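Local coordinates for protein putative hydantoin racemase (Klebsiella pneumoniae subsp. pneumoniae, PDB 3QVL) that catalyses the racemisation of allantoin and probably also interconverts the D and L forms of other 5-monosubstituted hydantoins, at residues A[180-183]-A[184-187]; A[13-16]-A[17-21]; A[208-211]-A[212-215]; A[96-99]-A[100-104]; A[82-85]-A[86-89]. One frame throughout, in Å; residues are numbered along the deposited sequence.

Contact 1. Residues A[180-183]-A[184-187]; sequences LGSG and GMAT. Unlike the reference sequence in segment 180-183: Ser182 (reference Cys). With 5HY ([(4R)-2,5-dioxoimidazolidin-4-yl]acetic acid), chain C.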
loop_
_atom_site.group_PDB
_atom_site.type_symbol
_atom_site.label_atom_id
_atom_site.label_comp_id
_atom_site.label_asym_id
_atom_site.label_seq_id
_atom_site.Cartn_x
_atom_site.Cartn_y
_atom_site.Cartn_z
ATOM N N LEU A 180 8.676 6.892 -22.364
ATOM C CA LEU A 180 8.433 8.213 -22.936
ATOM C C LEU A 180 7.028 8.675 -22.566
ATOM O O LEU A 180 6.052 7.951 -22.776
ATOM C CB LEU A 180 8.629 8.199 -24.456
ATOM C CG LEU A 180 10.030 7.856 -24.979
ATOM C CD1 LEU A 180 10.002 7.625 -26.483
ATOM C CD2 LEU A 180 11.054 8.932 -24.618
ATOM N N GLY A 181 6.938 9.876 -22.003
ATOM C CA GLY A 181 5.689 10.378 -21.438
ATOM C C GLY A 181 4.906 11.329 -22.321
ATOM O O GLY A 181 4.248 12.242 -21.819
ATOM N N SER A 182 4.967 11.109 -23.632
ATOM C CA SER A 182 4.271 11.957 -24.597
ATOM C C SER A 182 4.007 11.235 -25.911
ATOM O O SER A 182 4.849 10.474 -26.392
ATOM C CB SER A 182 5.080 13.228 -24.875
ATOM O OG SER A 182 4.444 14.035 -25.853
ATOM N N GLY A 183 2.836 11.491 -26.490
ATOM C CA GLY A 183 2.521 11.034 -27.841
ATOM C C GLY A 183 3.416 11.707 -28.868
ATOM O O GLY A 183 3.675 11.151 -29.935
ATOM N N GLY A 184 3.892 12.905 -28.534
ATOM C CA GLY A 184 4.804 13.661 -29.391
ATOM C C GLY A 184 6.228 13.130 -29.404
ATOM O O GLY A 184 7.029 13.519 -30.256
ATOM N N MET A 185 6.544 12.248 -28.457
ATOM C CA MET A 185 7.866 11.620 -28.367
ATOM C C MET A 185 7.905 10.265 -29.075
ATOM O O MET A 185 8.943 9.599 -29.092
ATOM C CB MET A 185 8.270 11.430 -26.902
ATOM C CG MET A 185 8.546 12.710 -26.139
ATOM S SD MET A 185 8.881 12.375 -24.400
ATOM C CE MET A 185 8.644 14.004 -23.691
ATOM N N ALA A 186 6.776 9.878 -29.664
ATOM C CA ALA A 186 6.577 8.534 -30.217
ATOM C C ALA A 186 7.670 8.044 -31.170
ATOM O O ALA A 186 8.098 6.891 -31.082
ATOM C CB ALA A 186 5.206 8.436 -30.881
ATOM N N THR A 187 8.126 8.918 -32.063
ATOM C CA THR A 187 9.107 8.538 -33.084
ATOM C C THR A 187 10.565 8.599 -32.601
ATOM O O THR A 187 11.492 8.362 -33.380
ATOM C CB THR A 187 8.937 9.370 -34.383
ATOM O OG1 THR A 187 9.004 10.768 -34.076
ATOM C CG2 THR A 187 7.600 9.064 -35.050
HETATM C C 5HY C . 0.331 13.685 -24.536
HETATM N N 5HY C . -0.436 15.639 -23.593
HETATM O O 5HY C . 0.820 12.573 -24.723
HETATM C CA 5HY C . 0.169 14.366 -23.183
HETATM C CB 5HY C . 1.513 14.566 -22.448
HETATM C CG 5HY C . 2.656 15.179 -23.273
HETATM O OAB 5HY C . -1.128 16.519 -25.556
HETATM N NAF 5HY C . -0.167 14.473 -25.486
HETATM C CAI 5HY C . -0.616 15.599 -24.918
HETATM O OD1 5HY C . 3.664 15.540 -22.631
HETATM O OD2 5HY C . 2.524 15.265 -24.512
#

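Contact 2. Residues A[13-16]-A[17-21]; sequences LAMT and ETIGA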
loop_
_atom_site.group_PDB
_atom_site.type_symbol
_atom_site.label_atom_id
_atom_site.label_comp_id
_atom_site.label_asym_id
_atom_site.label_seq_id
_atom_site.Cartn_x
_atom_site.Cartn_y
_atom_site.Cartn_z
ATOM N N LEU A 13 -2.929 18.423 -35.484
ATOM C CA LEU A 13 -2.707 17.532 -36.620
ATOM C C LEU A 13 -1.236 17.126 -36.688
ATOM O O LEU A 13 -0.917 15.997 -37.063
ATOM C CB LEU A 13 -3.151 18.178 -37.938
ATOM C CG LEU A 13 -3.848 17.277 -38.975
ATOM C CD1 LEU A 13 -4.342 18.102 -40.141
ATOM C CD2 LEU A 13 -2.970 16.139 -39.490
ATOM N N ALA A 14 -0.351 18.047 -36.308
ATOM C CA ALA A 14 1.086 17.780 -36.252
ATOM C C ALA A 14 1.409 16.587 -35.351
ATOM O O ALA A 14 2.181 15.705 -35.737
ATOM C CB ALA A 14 1.841 19.021 -35.792
ATOM N N MET A 15 0.807 16.559 -34.163
ATOM C CA MET A 15 0.992 15.451 -33.224
ATOM C C MET A 15 0.305 14.173 -33.718
ATOM O O MET A 15 0.818 13.071 -33.511
ATOM C CB MET A 15 0.519 15.846 -31.818
ATOM C CG MET A 15 0.750 14.788 -30.734
ATOM S SD MET A 15 1.434 15.398 -29.171
ATOM C CE MET A 15 0.816 17.077 -29.116
ATOM N N THR A 16 -0.841 14.328 -34.382
ATOM C CA THR A 16 -1.549 13.202 -35.001
ATOM C C THR A 16 -0.669 12.514 -36.053
ATOM O O THR A 16 -0.660 11.285 -36.155
ATOM C CB THR A 16 -2.901 13.640 -35.624
ATOM O OG1 THR A 16 -3.662 14.378 -34.660
ATOM C CG2 THR A 16 -3.716 12.432 -36.077
ATOM N N GLU A 17 0.075 13.315 -36.817
ATOM C CA GLU A 17 1.023 12.811 -37.816
ATOM C C GLU A 17 2.154 12.002 -37.181
ATOM O O GLU A 17 2.513 10.933 -37.679
ATOM C CB GLU A 17 1.613 13.966 -38.631
ATOM C CG GLU A 17 0.637 14.639 -39.589
ATOM C CD GLU A 17 1.085 16.033 -40.008
ATOM O OE1 GLU A 17 2.298 16.329 -39.942
ATOM O OE2 GLU A 17 0.218 16.837 -40.408
ATOM N N THR A 18 2.711 12.523 -36.087
ATOM C CA THR A 18 3.776 11.849 -35.340
ATOM C C THR A 18 3.276 10.525 -34.762
ATOM O O THR A 18 3.944 9.493 -34.879
ATOM C CB THR A 18 4.322 12.751 -34.204
ATOM O OG1 THR A 18 4.774 13.994 -34.755
ATOM C CG2 THR A 18 5.485 12.081 -33.470
ATOM N N ILE A 19 2.093 10.568 -34.152
ATOM C CA ILE A 19 1.448 9.389 -33.578
ATOM C C ILE A 19 1.131 8.343 -34.656
ATOM O O ILE A 19 1.420 7.156 -34.480
ATOM C CB ILE A 19 0.174 9.787 -32.785
ATOM C CG1 ILE A 19 0.565 10.475 -31.471
ATOM C CG2 ILE A 19 -0.704 8.574 -32.509
ATOM C CD1 ILE A 19 -0.532 11.327 -30.858
ATOM N N GLY A 20 0.554 8.798 -35.767
ATOM C CA GLY A 20 0.221 7.928 -36.896
ATOM C C GLY A 20 1.427 7.239 -37.509
ATOM O O GLY A 20 1.360 6.060 -37.864
ATOM N N ALA A 21 2.531 7.976 -37.627
ATOM C CA ALA A 21 3.782 7.439 -38.163
ATOM C C ALA A 21 4.369 6.345 -37.271
ATOM O O ALA A 21 4.846 5.324 -37.768
ATOM C CB ALA A 21 4.797 8.557 -38.379
#

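Contact 3. Residues A[208-211]-A[212-215]; sequences VKMV and ESLV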
loop_
_atom_site.group_PDB
_atom_site.type_symbol
_atom_site.label_atom_id
_atom_site.label_comp_id
_atom_site.label_asym_id
_atom_site.label_seq_id
_atom_site.Cartn_x
_atom_site.Cartn_y
_atom_site.Cartn_z
ATOM N N VAL A 208 -0.578 -0.272 -30.021
ATOM C CA VAL A 208 -0.927 -0.907 -31.294
ATOM C C VAL A 208 -0.705 -2.418 -31.208
ATOM O O VAL A 208 -1.567 -3.202 -31.613
ATOM C CB VAL A 208 -0.133 -0.289 -32.481
ATOM C CG1 VAL A 208 -0.276 -1.130 -33.749
ATOM C CG2 VAL A 208 -0.597 1.138 -32.740
ATOM N N LYS A 209 0.439 -2.814 -30.654
ATOM C CA LYS A 209 0.774 -4.230 -30.497
ATOM C C LYS A 209 -0.146 -4.936 -29.500
ATOM O O LYS A 209 -0.440 -6.121 -29.662
ATOM C CB LYS A 209 2.242 -4.417 -30.093
ATOM C CG LYS A 209 3.283 -3.777 -31.031
ATOM C CD LYS A 209 3.026 -4.038 -32.518
ATOM C CE LYS A 209 3.385 -5.454 -32.935
ATOM N NZ LYS A 209 3.104 -5.667 -34.385
ATOM N N MET A 210 -0.600 -4.204 -28.482
ATOM C CA MET A 210 -1.538 -4.749 -27.495
ATOM C C MET A 210 -2.908 -5.020 -28.109
ATOM O O MET A 210 -3.514 -6.061 -27.844
ATOM C CB MET A 210 -1.667 -3.828 -26.274
ATOM C CG MET A 210 -0.421 -3.730 -25.391
ATOM S SD MET A 210 0.287 -5.313 -24.874
ATOM C CE MET A 210 1.523 -5.564 -26.152
ATOM N N VAL A 211 -3.385 -4.083 -28.927
ATOM C CA VAL A 211 -4.648 -4.251 -29.648
ATOM C C VAL A 211 -4.565 -5.454 -30.591
ATOM O O VAL A 211 -5.451 -6.310 -30.585
ATOM C CB VAL A 211 -5.055 -2.970 -30.428
ATOM C CG1 VAL A 211 -6.305 -3.221 -31.261
ATOM C CG2 VAL A 211 -5.293 -1.811 -29.472
ATOM N N GLU A 212 -3.491 -5.517 -31.379
ATOM C CA GLU A 212 -3.245 -6.642 -32.287
ATOM C C GLU A 212 -3.216 -7.975 -31.543
ATOM O O GLU A 212 -3.778 -8.966 -32.014
ATOM C CB GLU A 212 -1.931 -6.453 -33.045
ATOM C CG GLU A 212 -1.989 -5.430 -34.169
ATOM C CD GLU A 212 -0.636 -5.181 -34.810
ATOM O OE1 GLU A 212 0.395 -5.446 -34.159
ATOM O OE2 GLU A 212 -0.600 -4.715 -35.965
ATOM N N SER A 213 -2.561 -7.985 -30.383
ATOM C CA SER A 213 -2.465 -9.178 -29.545
ATOM C C SER A 213 -3.831 -9.636 -29.041
ATOM O O SER A 213 -4.171 -10.814 -29.155
ATOM C CB SER A 213 -1.519 -8.934 -28.367
ATOM O OG SER A 213 -0.197 -8.704 -28.821
ATOM N N LEU A 214 -4.612 -8.700 -28.500
ATOM C CA LEU A 214 -5.946 -9.005 -27.980
ATOM C C LEU A 214 -6.896 -9.510 -29.068
ATOM O O LEU A 214 -7.674 -10.436 -28.834
ATOM C CB LEU A 214 -6.540 -7.793 -27.252
ATOM C CG LEU A 214 -5.926 -7.445 -25.889
ATOM C CD1 LEU A 214 -6.285 -6.026 -25.476
ATOM C CD2 LEU A 214 -6.338 -8.442 -24.808
ATOM N N VAL A 215 -6.820 -8.901 -30.251
ATOM C CA VAL A 215 -7.629 -9.316 -31.403
ATOM C C VAL A 215 -7.268 -10.740 -31.844
ATOM O O VAL A 215 -8.154 -11.550 -32.133
ATOM C CB VAL A 215 -7.509 -8.307 -32.584
ATOM C CG1 VAL A 215 -8.126 -8.868 -33.865
ATOM C CG2 VAL A 215 -8.169 -6.981 -32.222
#

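Contact 4. Residues A[96-99]-A[100-104]; sequences GIAE and AAMHM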
loop_
_atom_site.group_PDB
_atom_site.type_symbol
_atom_site.label_atom_id
_atom_site.label_comp_id
_atom_site.label_asym_id
_atom_site.label_seq_id
_atom_site.Cartn_x
_atom_site.Cartn_y
_atom_site.Cartn_z
ATOM N N GLY A 96 -4.708 2.538 -23.664
ATOM C CA GLY A 96 -4.039 3.823 -23.482
ATOM C C GLY A 96 -2.545 3.684 -23.701
ATOM O O GLY A 96 -1.979 2.609 -23.481
ATOM N N ILE A 97 -1.898 4.764 -24.135
ATOM C CA ILE A 97 -0.460 4.712 -24.414
ATOM C C ILE A 97 0.412 4.712 -23.154
ATOM O O ILE A 97 1.482 4.107 -23.146
ATOM C CB ILE A 97 0.015 5.788 -25.434
ATOM C CG1 ILE A 97 -0.209 7.209 -24.908
ATOM C CG2 ILE A 97 -0.653 5.560 -26.788
ATOM C CD1 ILE A 97 0.723 8.239 -25.528
ATOM N N ALA A 98 -0.049 5.380 -22.098
ATOM C CA ALA A 98 0.629 5.316 -20.804
ATOM C C ALA A 98 0.536 3.896 -20.260
ATOM O O ALA A 98 1.536 3.321 -19.829
ATOM C CB ALA A 98 0.023 6.304 -19.827
ATOM N N GLU A 99 -0.675 3.346 -20.305
ATOM C CA GLU A 99 -0.954 1.970 -19.907
ATOM C C GLU A 99 -0.023 0.984 -20.616
ATOM O O GLU A 99 0.659 0.191 -19.965
ATOM C CB GLU A 99 -2.421 1.641 -20.205
ATOM C CG GLU A 99 -2.848 0.210 -19.896
ATOM C CD GLU A 99 -4.235 -0.114 -20.427
ATOM O OE1 GLU A 99 -4.631 0.441 -21.477
ATOM O OE2 GLU A 99 -4.935 -0.932 -19.796
ATOM N N ALA A 100 0.012 1.061 -21.945
ATOM C CA ALA A 100 0.803 0.144 -22.764
ATOM C C ALA A 100 2.307 0.268 -22.524
ATOM O O ALA A 100 3.001 -0.743 -22.424
ATOM C CB ALA A 100 0.482 0.338 -24.232
ATOM N N ALA A 101 2.798 1.504 -22.427
ATOM C CA ALA A 101 4.223 1.763 -22.204
ATOM C C ALA A 101 4.697 1.233 -20.852
ATOM O O ALA A 101 5.773 0.638 -20.758
ATOM C CB ALA A 101 4.528 3.248 -22.330
ATOM N N MET A 102 3.888 1.453 -19.816
ATOM C CA MET A 102 4.184 0.962 -18.470
ATOM C C MET A 102 4.158 -0.564 -18.415
ATOM O O MET A 102 5.028 -1.180 -17.798
ATOM C CB MET A 102 3.202 1.542 -17.450
ATOM C CG MET A 102 3.360 3.032 -17.190
ATOM S SD MET A 102 2.027 3.672 -16.159
ATOM C CE MET A 102 2.363 5.430 -16.219
ATOM N N HIS A 103 3.155 -1.161 -19.064
ATOM C CA HIS A 103 3.033 -2.618 -19.160
ATOM C C HIS A 103 4.263 -3.249 -19.814
ATOM O O HIS A 103 4.797 -4.239 -19.308
ATOM C CB HIS A 103 1.764 -3.010 -19.929
ATOM C CG HIS A 103 0.535 -3.089 -19.076
ATOM N ND1 HIS A 103 -0.126 -1.973 -18.610
ATOM C CD2 HIS A 103 -0.164 -4.155 -18.620
ATOM C CE1 HIS A 103 -1.170 -2.349 -17.894
ATOM N NE2 HIS A 103 -1.215 -3.669 -17.882
ATOM N N MET A 104 4.710 -2.665 -20.927
ATOM C CA MET A 104 5.892 -3.147 -21.647
ATOM C C MET A 104 7.171 -2.987 -20.832
ATOM O O MET A 104 8.049 -3.851 -20.875
ATOM C CB MET A 104 6.051 -2.434 -22.996
ATOM C CG MET A 104 4.965 -2.721 -24.030
ATOM S SD MET A 104 4.819 -4.444 -24.542
ATOM C CE MET A 104 3.624 -5.049 -23.354
#

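Contact 5. Residues A[82-85]-A[86-89]; sequences GLLA and AREL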
loop_
_atom_site.group_PDB
_atom_site.type_symbol
_atom_site.label_atom_id
_atom_site.label_comp_id
_atom_site.label_asym_id
_atom_site.label_seq_id
_atom_site.Cartn_x
_atom_site.Cartn_y
_atom_site.Cartn_z
ATOM N N GLY A 82 -10.196 9.446 -20.646
ATOM C CA GLY A 82 -11.436 8.760 -21.001
ATOM C C GLY A 82 -11.287 7.283 -21.316
ATOM O O GLY A 82 -12.103 6.726 -22.050
ATOM N N LEU A 83 -10.262 6.644 -20.751
ATOM C CA LEU A 83 -9.968 5.237 -21.045
ATOM C C LEU A 83 -11.129 4.298 -20.714
ATOM O O LEU A 83 -11.558 3.516 -21.565
ATOM C CB LEU A 83 -8.682 4.775 -20.342
ATOM C CG LEU A 83 -8.245 3.318 -20.560
ATOM C CD1 LEU A 83 -7.835 3.052 -22.008
ATOM C CD2 LEU A 83 -7.119 2.943 -19.609
ATOM N N LEU A 84 -11.634 4.384 -19.486
ATOM C CA LEU A 84 -12.714 3.502 -19.042
ATOM C C LEU A 84 -14.053 3.863 -19.684
ATOM O O LEU A 84 -14.879 2.985 -19.945
ATOM C CB LEU A 84 -12.808 3.472 -17.512
ATOM C CG LEU A 84 -11.574 2.943 -16.763
ATOM C CD1 LEU A 84 -11.821 2.900 -15.263
ATOM C CD2 LEU A 84 -11.146 1.567 -17.272
ATOM N N ALA A 85 -14.252 5.156 -19.940
ATOM C CA ALA A 85 -15.417 5.639 -20.681
ATOM C C ALA A 85 -15.425 5.068 -22.097
ATOM O O ALA A 85 -16.468 4.636 -22.595
ATOM C CB ALA A 85 -15.428 7.161 -20.719
ATOM N N ALA A 86 -14.252 5.061 -22.730
ATOM C CA ALA A 86 -14.077 4.517 -24.076
ATOM C C ALA A 86 -14.319 3.011 -24.121
ATOM O O ALA A 86 -14.899 2.501 -25.080
ATOM C CB ALA A 86 -12.687 4.844 -24.603
ATOM N N ARG A 87 -13.875 2.309 -23.080
ATOM C CA ARG A 87 -14.061 0.860 -22.987
ATOM C C ARG A 87 -15.530 0.468 -22.846
ATOM O O ARG A 87 -15.941 -0.590 -23.324
ATOM C CB ARG A 87 -13.225 0.273 -21.849
ATOM C CG ARG A 87 -11.748 0.216 -22.181
ATOM C CD ARG A 87 -10.922 -0.406 -21.076
ATOM N NE ARG A 87 -9.518 -0.460 -21.471
ATOM C CZ ARG A 87 -8.516 -0.840 -20.684
ATOM N NH1 ARG A 87 -8.739 -1.211 -19.429
ATOM N NH2 ARG A 87 -7.279 -0.847 -21.160
ATOM N N GLU A 88 -16.312 1.331 -22.201
ATOM C CA GLU A 88 -17.758 1.140 -22.100
ATOM C C GLU A 88 -18.433 1.302 -23.462
ATOM O O GLU A 88 -19.265 0.478 -23.847
ATOM C CB GLU A 88 -18.370 2.123 -21.100
ATOM C CG GLU A 88 -18.069 1.813 -19.641
ATOM C CD GLU A 88 -18.820 2.719 -18.678
ATOM O OE1 GLU A 88 -19.470 3.682 -19.130
ATOM O OE2 GLU A 88 -18.767 2.459 -17.460
ATOM N N LEU A 89 -18.060 2.358 -24.183
ATOM C CA LEU A 89 -18.678 2.682 -25.469
ATOM C C LEU A 89 -18.255 1.735 -26.594
ATOM O O LEU A 89 -19.086 1.329 -27.408
ATOM C CB LEU A 89 -18.392 4.141 -25.855
ATOM C CG LEU A 89 -19.114 4.743 -27.069
ATOM C CD1 LEU A 89 -20.630 4.733 -26.895
ATOM C CD2 LEU A 89 -18.619 6.158 -27.341
#

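Contact 1. Residues A[180-183]-A[184-187]
Met185 folds back over the turn that precedes it, its extended side chain running past Ser182 and Leu180. CG of Met185 lies 3.7 Å from CB of Ser182, and SD and CE stay beside that same carbon, while CB meets Leu180 CB at 4.1 Å. With CG anti to the carbonyl carbon (chi1 -68°), the chain is carried back toward the end of strand 177-180. The backbone closes the turn: Met185 N donates to Ser182 O at 3.2 Å, well above the plane of that carbonyl. A weak bond from Ala186 N to Gly183 O follows. This is the loop leaving strand 177-180, in one of the two parallel sheets of the Asp/Glu/hydantoin racemase fold, and it forms one wall of the ligand pocket. The N-H of Gly183 points at the hydantoin carbonyl O of 5HY (2.9 Å, N-H...O angle 164°). Next to it, OG of Ser182, a cysteine in the reference sequence, sits anti to its own backbone N (chi1 177°), where it accepts the N-H of Gly184 at 3.0 Å and donates to the carboxylate OD2 of 5HY at 2.6 Å. Thr117, Phe78, Ile45 and Asn10 bind the ligand from other loops.

Contact 2. Residues A[13-16]-A[17-21]
Leu13 and Glu17 lie across one another on the exposed side of helix 13-26, and Met15 and Ile19 do so on its buried side. CD2 of Leu13 touches the carboxylate oxygen OE2 of Glu17 at 3.4 Å and the methylene CG of Glu17 at 3.9 Å. The glutamate starts with CG anti to its carbonyl carbon (chi1 -70°) and runs out extended, which lays its aliphatic part over the Leu13 carbonyl, with CG 3.3 Å from Leu13 O. This is van der Waals contact between a methyl group and a charged end, with no polar bond between the two side chains. In the buried pair the methylene CG of Met15 meets the terminal CD1 of Ile19 at 3.7 Å. Met15 leaves the helix with CG anti to the backbone N (chi1 -176°), then bends at both later torsions, while the CG1 branch of Ile19 folds back along the Met15 carbonyl. The i to i+4 backbone bonds run unbroken beneath, for example Ile19 N to Met15 O at 2.9 Å and Gly20 N to Thr16 O at 2.8 Å. The threonine hydroxyls have partners beyond the two segments: OG1 of Thr16 bonds to Ser12 O and Asn8 ND2, and OG1 of Thr18 to the carboxylate of Glu152. Met15, also against Asn10 and Val148, brings its side chain to about 4 Å from the bound 5HY. Helix 13-26 is the crossover of the beta-alpha-beta unit between the parallel strands 2-7 and 31-36, and Ile19 reaches Ala76, just beyond strand 72-75.

Contact 3. Residues A[208-211]-A[212-215]
Helix 203-216 packs on the parallel sheet holding strands 2-7 and 94-96, and between residues 208 and 215 one turn carries an i to i+3 salt bridge. NZ of Lys209 meets OE1 of Glu212 at 2.7 Å, on the syn lone pair of that oxygen. The lysine bends at chi2 and chi3 (-46° and -75°), which curls the chain back alongside the helix, with CE 3.2 Å from the same oxygen; the glutamate chain stays extended. Lys209 also gives its carbonyl to Ser213 twice: N at 2.9 Å and OG at 2.7 Å reach it from opposite faces of its plane. Val211 and Val215 touch more loosely, CG1 to CG2 at 4.3 Å, while Val211 and Leu214 both pack on Ile95. Met210 and Ser213 face the second subunit, where Met210 packs against its own counterpart. Neither charge depends on the other alone, for Lys209 NZ also bonds to Val26 O, and Glu212 OE2 to Thr31 OG1 and Ala28 N. Through these outer bonds the ion pair ties helix 203-216 to the end of helix 13-26, the following turn and the start of strand 31-36, and its several partners probably keep both groups ionised in a mostly buried setting.

Contact 4. Residues A[96-99]-A[100-104]
His103 turns back on Glu99 one turn earlier, and the carbonyl of Glu99 takes two N-H groups from that one residue. The ring nitrogen ND1 donates to Glu99 O at 2.7 Å, from above the carbonyl plane (48° out of it), and the backbone N of His103 donates at 3.0 Å. The ring lays CE1 against CG of Glu99 at 3.7 Å, carboxylate and imidazole planes standing 77° apart. Glu99 OE1 accepts the N-H of Gly96, the N-cap residue, at 3.0 Å, half of a capping box. Its CG lies anti to the backbone N (chi1 177°), directing the chain back to the helix start. Asp80 accepts the N-H groups of Ala98 and Glu99, where an N-cap side chain would otherwise do so, and Gly96 O that of Ala100 at 3.0 Å. Away from these polar groups, Met102 packs against Leu129, Tyr132 and Phe112. Both outer ends are engaged: Glu99 OE2 in a salt bridge with Arg87, and His103 NE2 in a hydrogen bond with Thr106 OG1 of the second subunit. Bonds at both ring nitrogens, to Glu99 O and to that threonine, probably fix the ring's rotation, and the Glu99 carboxylate joins helix start to arginine.

Contact 5. Residues A[82-85]-A[86-89]
Leu83 lies under the guanidinium of Arg87, on the close side of the short helix 83-89. CG of Leu83 sits 4.0 Å from the plane of the group, offset toward its rim, and CD1 comes 3.9 Å from NE of Arg87. In Leu83, CG anti to the backbone N (chi1 -180°) directs the isobutyl group back toward the helix start, where the arginine, extended from CG to NE, passes back over it. Ala86 adds to the tight part, its CB 3.2 Å from the carbonyl O of Gly82, the N-cap residue, which also takes the N-H of Ala86 at 2.8 Å. Leu83 and Ala86 pack inward on strands 72-75 and 94-96, the strands that this helix links as a beta-alpha-beta crossover. The partly exposed Leu84 is looser: CD2 approaches NH1 of Arg87 obliquely at 4.3 Å. Near the end of the helix the bonds slacken, Glu88 N giving its N-H to Leu84 O at 3.1 Å and only weakly to Ala85 O. Glu88 itself is buried against the third subunit, where its carboxylate meets Arg120, Phe49 N and His48 N of that chain. All three guanidinium nitrogens of Arg87 are bonded: NE to Val94 O, NH1 to Thr106 O of the second subunit and NH2 to Glu99. The two charges are thus spent on different partners, Glu88 on one subunit interface, Arg87 on its own chain and another.

Overall arrangement
Contacts 1 and 2 adjoin at the ligand: their centres are 10 Å apart, and SD of Met15 lies 3.6 Å from Gly184 N, so helix 13-26 backs the loop that binds 5HY. Contact 4 approaches the same loop from another direction, with CD1 of Ile97 4.0 Å from Gly183 N. Contact 5 stands away from the pocket, Leu83 about 13 Å from 5HY, yet it is fastened to contact 4 by the salt bridge from Arg87 NH2 to Glu99 OE2 at 2.7 Å. Contact 3 touches contact 4 through the methyl groups of two methionines, Met210 CE to Met104 CE at 3.5 Å, and both border the second subunit.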